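Local coordinates for triphenylmethane reductase (Citrobacter sp., PDB 2JL1), which binds NADP and probably uses it to reduce triphenylmethane dyes, at residues L209-S217 / L277-M287. Sequence-based numbering, arbitrary orientation.
Sequences LAQILSEVS and LKETVKQALKM
Val281 of the C-terminal helix and Val216 of helix 206-217 each enter a four-residue hole in the other helix, a compact example of knobs-into-holes packing between helices that cross at -56° with axes 9.9 Å apart. Val281 can be followed outward. Its CB lies against Ile212 CG2, and there the side chain forks. CG2 turns to Leu209, meeting its CD1 at 3.7 Å, and also touches Ile212 CG2; CG1, anti to the backbone N (chi1 170°), points instead to Leu213 CD1 and Val216 CG2. One branched residue thus fills the hole made by Leu209, Ile212, Leu213 and Val216. Val216 replies among Lys278, Val281, Lys282 and Leu285: its CG2 rests on the aliphatic part of Lys278, while CG1 reaches Met287 CB at 3.7 Å. Toward the start of 277-287, the tip of Ile212 (CD1) presses on Leu277 CD2 at 3.6 Å. At the other end Leu213 and Leu285 meet nearly at right angles through their CD1 methyls.

Along the more open edge, Lys278 runs its methylenes over Ile212 CG2 and then bends at chi3 and chi4, which brings NZ to Glu215 OE1 in a salt bridge whose modelled length, 2.4 Å, is doubtfully short. Glu215 OE2 accepts an almost straight bond from Gln211 NE2 (2.6 Å, 171°) on its anti side, tilted out of the carboxylate plane, which may help to hold the carboxylate's orientation. Beyond the helix, Lys286 takes positive phi in a Schellman motif, and the extended side chain of Met287 carries its SD to 3.9 Å from Ser217 CA. Leu209 and Leu213 also touch Ile161, so helix 206-217 joins strand 160-163 to the C-terminal helix, about 13 Å from NADP at Leu277's side chain, through a knobs-into-holes helix pair beside the Rossmann-type sheet.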
loop_
_atom_site.group_PDB
_atom_site.type_symbol
_atom_site.label_atom_id
_atom_site.label_comp_id
_atom_site.label_asym_id
_atom_site.label_seq_id
_atom_site.Cartn_x
_atom_site.Cartn_y
_atom_site.Cartn_z
ATOM N N LEU A 209 31.843 -11.968 10.735
ATOM C CA LEU A 209 32.365 -10.618 10.630
ATOM C C LEU A 209 33.522 -10.370 11.598
ATOM O O LEU A 209 34.495 -9.697 11.238
ATOM C CB LEU A 209 31.254 -9.570 10.876
ATOM C CG LEU A 209 31.673 -8.093 10.721
ATOM C CD1 LEU A 209 32.317 -7.842 9.347
ATOM C CD2 LEU A 209 30.463 -7.180 10.919
ATOM N N ALA A 210 33.394 -10.844 12.834
ATOM C CA ALA A 210 34.473 -10.651 13.826
ATOM C C ALA A 210 35.745 -11.398 13.404
ATOM O O ALA A 210 36.882 -10.911 13.620
ATOM C CB ALA A 210 34.017 -11.082 15.222
ATOM N N GLN A 211 35.560 -12.560 12.783
ATOM C CA GLN A 211 36.690 -13.401 12.348
ATOM C C GLN A 211 37.364 -12.739 11.175
ATOM O O GLN A 211 38.581 -12.661 11.141
ATOM C CB GLN A 211 36.251 -14.852 12.000
ATOM C CG GLN A 211 37.334 -15.710 11.280
ATOM C CD GLN A 211 38.517 -16.111 12.164
ATOM O OE1 GLN A 211 38.386 -16.246 13.387
ATOM N NE2 GLN A 211 39.689 -16.305 11.541
ATOM N N ILE A 212 36.578 -12.223 10.236
ATOM C CA ILE A 212 37.118 -11.453 9.122
ATOM C C ILE A 212 37.832 -10.179 9.587
ATOM O O ILE A 212 38.927 -9.887 9.107
ATOM C CB ILE A 212 36.018 -11.114 8.067
ATOM C CG1 ILE A 212 35.593 -12.380 7.301
ATOM C CG2 ILE A 212 36.500 -10.075 7.096
ATOM C CD1 ILE A 212 34.249 -12.219 6.581
ATOM N N LEU A 213 37.226 -9.417 10.503
ATOM C CA LEU A 213 37.890 -8.223 11.071
ATOM C C LEU A 213 39.215 -8.578 11.771
ATOM O O LEU A 213 40.214 -7.835 11.664
ATOM C CB LEU A 213 36.956 -7.523 12.055
ATOM C CG LEU A 213 37.148 -6.082 12.547
ATOM C CD1 LEU A 213 37.554 -5.123 11.432
ATOM C CD2 LEU A 213 35.846 -5.631 13.233
ATOM N N SER A 214 39.209 -9.677 12.525
ATOM C CA SER A 214 40.426 -10.239 13.118
ATOM C C SER A 214 41.516 -10.540 12.076
ATOM O O SER A 214 42.676 -10.148 12.250
ATOM C CB SER A 214 40.079 -11.523 13.878
ATOM O OG SER A 214 39.222 -11.236 14.968
ATOM N N GLU A 215 41.133 -11.215 10.987
ATOM C CA GLU A 215 42.055 -11.563 9.897
ATOM C C GLU A 215 42.663 -10.341 9.230
ATOM O O GLU A 215 43.869 -10.277 9.084
ATOM C CB GLU A 215 41.378 -12.443 8.834
ATOM C CG GLU A 215 41.253 -13.898 9.242
ATOM C CD GLU A 215 40.124 -14.638 8.535
ATOM O OE1 GLU A 215 39.583 -14.126 7.523
ATOM O OE2 GLU A 215 39.775 -15.751 8.994
ATOM N N VAL A 216 41.817 -9.380 8.852
ATOM C CA VAL A 216 42.229 -8.154 8.155
ATOM C C VAL A 216 43.114 -7.254 9.029
ATOM O O VAL A 216 44.112 -6.692 8.556
ATOM C CB VAL A 216 40.990 -7.356 7.657
ATOM C CG1 VAL A 216 41.374 -5.990 7.119
ATOM C CG2 VAL A 216 40.267 -8.121 6.549
ATOM N N SER A 217 42.741 -7.118 10.296
ATOM C CA SER A 217 43.357 -6.128 11.179
ATOM C C SER A 217 44.518 -6.689 11.994
ATOM O O SER A 217 45.346 -5.919 12.510
ATOM C CB SER A 217 42.309 -5.569 12.135
ATOM O OG SER A 217 42.052 -6.509 13.171
ATOM N N LEU A 277 32.632 -10.153 1.453
ATOM C CA LEU A 277 32.569 -9.374 2.702
ATOM C C LEU A 277 33.952 -8.876 3.130
ATOM O O LEU A 277 34.103 -7.735 3.578
ATOM C CB LEU A 277 31.932 -10.212 3.813
ATOM C CG LEU A 277 31.610 -9.540 5.152
ATOM C CD1 LEU A 277 30.584 -8.371 4.985
ATOM C CD2 LEU A 277 31.057 -10.627 6.058
ATOM N N LYS A 278 34.964 -9.731 2.975
ATOM C CA LYS A 278 36.336 -9.370 3.375
ATOM C C LYS A 278 36.854 -8.135 2.630
ATOM O O LYS A 278 37.529 -7.295 3.231
ATOM C CB LYS A 278 37.314 -10.547 3.204
ATOM C CG LYS A 278 38.641 -10.289 3.921
ATOM C CD LYS A 278 39.705 -11.353 3.673
ATOM C CE LYS A 278 39.295 -12.700 4.225
ATOM N NZ LYS A 278 39.079 -12.683 5.710
ATOM N N GLU A 279 36.551 -8.032 1.336
ATOM C CA GLU A 279 36.909 -6.848 0.525
ATOM C C GLU A 279 36.222 -5.581 1.030
ATOM O O GLU A 279 36.815 -4.503 1.051
ATOM C CB GLU A 279 36.606 -7.086 -0.966
ATOM C CG GLU A 279 36.844 -5.882 -1.908
ATOM C CD GLU A 279 38.308 -5.379 -1.998
ATOM O OE1 GLU A 279 39.246 -5.975 -1.391
ATOM O OE2 GLU A 279 38.522 -4.367 -2.720
ATOM N N THR A 280 34.967 -5.719 1.459
ATOM C CA THR A 280 34.239 -4.584 2.024
ATOM C C THR A 280 34.846 -4.183 3.364
ATOM O O THR A 280 34.970 -2.995 3.656
ATOM C CB THR A 280 32.702 -4.886 2.116
ATOM O OG1 THR A 280 32.220 -5.224 0.802
ATOM C CG2 THR A 280 31.937 -3.677 2.623
ATOM N N VAL A 281 35.231 -5.165 4.180
ATOM C CA VAL A 281 35.890 -4.866 5.463
ATOM C C VAL A 281 37.220 -4.122 5.209
ATOM O O VAL A 281 37.520 -3.117 5.868
ATOM C CB VAL A 281 36.097 -6.141 6.348
ATOM C CG1 VAL A 281 36.995 -5.850 7.547
ATOM C CG2 VAL A 281 34.739 -6.711 6.826
ATOM N N LYS A 282 37.994 -4.594 4.232
ATOM C CA LYS A 282 39.271 -3.947 3.920
ATOM C C LYS A 282 39.076 -2.501 3.506
ATOM O O LYS A 282 39.808 -1.632 3.972
ATOM C CB LYS A 282 40.056 -4.691 2.852
ATOM C CG LYS A 282 40.639 -6.004 3.302
ATOM C CD LYS A 282 41.575 -6.517 2.218
ATOM C CE LYS A 282 41.776 -8.009 2.291
ATOM N NZ LYS A 282 42.823 -8.413 1.298
ATOM N N GLN A 283 38.101 -2.256 2.627
ATOM C CA GLN A 283 37.781 -0.905 2.162
ATOM C C GLN A 283 37.351 -0.012 3.319
ATOM O O GLN A 283 37.818 1.123 3.437
ATOM C CB GLN A 283 36.666 -0.938 1.107
ATOM C CG GLN A 283 37.095 -1.444 -0.263
ATOM C CD GLN A 283 35.918 -1.828 -1.148
ATOM O OE1 GLN A 283 34.753 -1.590 -0.803
ATOM N NE2 GLN A 283 36.212 -2.427 -2.295
ATOM N N ALA A 284 36.471 -0.526 4.174
ATOM C CA ALA A 284 35.936 0.238 5.309
ATOM C C ALA A 284 37.044 0.742 6.233
ATOM O O ALA A 284 36.968 1.844 6.775
ATOM C CB ALA A 284 34.943 -0.609 6.102
ATOM N N LEU A 285 38.065 -0.091 6.408
ATOM C CA LEU A 285 39.179 0.212 7.286
ATOM C C LEU A 285 40.386 0.772 6.549
ATOM O O LEU A 285 41.363 1.141 7.188
ATOM C CB LEU A 285 39.630 -1.053 7.992
ATOM C CG LEU A 285 38.700 -1.782 8.934
ATOM C CD1 LEU A 285 39.470 -2.993 9.390
ATOM C CD2 LEU A 285 38.283 -0.898 10.103
ATOM N N LYS A 286 40.310 0.826 5.221
ATOM C CA LYS A 286 41.484 0.983 4.339
ATOM C C LYS A 286 42.694 0.134 4.800
ATOM O O LYS A 286 43.790 0.654 5.042
ATOM C CB LYS A 286 41.826 2.458 4.076
ATOM C CG LYS A 286 41.681 3.402 5.270
ATOM C CD LYS A 286 41.458 4.852 4.844
ATOM C CE LYS A 286 40.024 5.097 4.363
ATOM N NZ LYS A 286 39.846 6.498 3.887
ATOM N N MET A 287 42.455 -1.175 4.928
ATOM C CA MET A 287 43.461 -2.143 5.362
ATOM C C MET A 287 43.600 -3.252 4.326
ATOM O O MET A 287 43.881 -4.404 4.674
ATOM C CB MET A 287 43.093 -2.749 6.726
ATOM C CG MET A 287 43.939 -2.265 7.904
ATOM S SD MET A 287 43.190 -2.636 9.518
ATOM C CE MET A 287 44.538 -2.261 10.647
#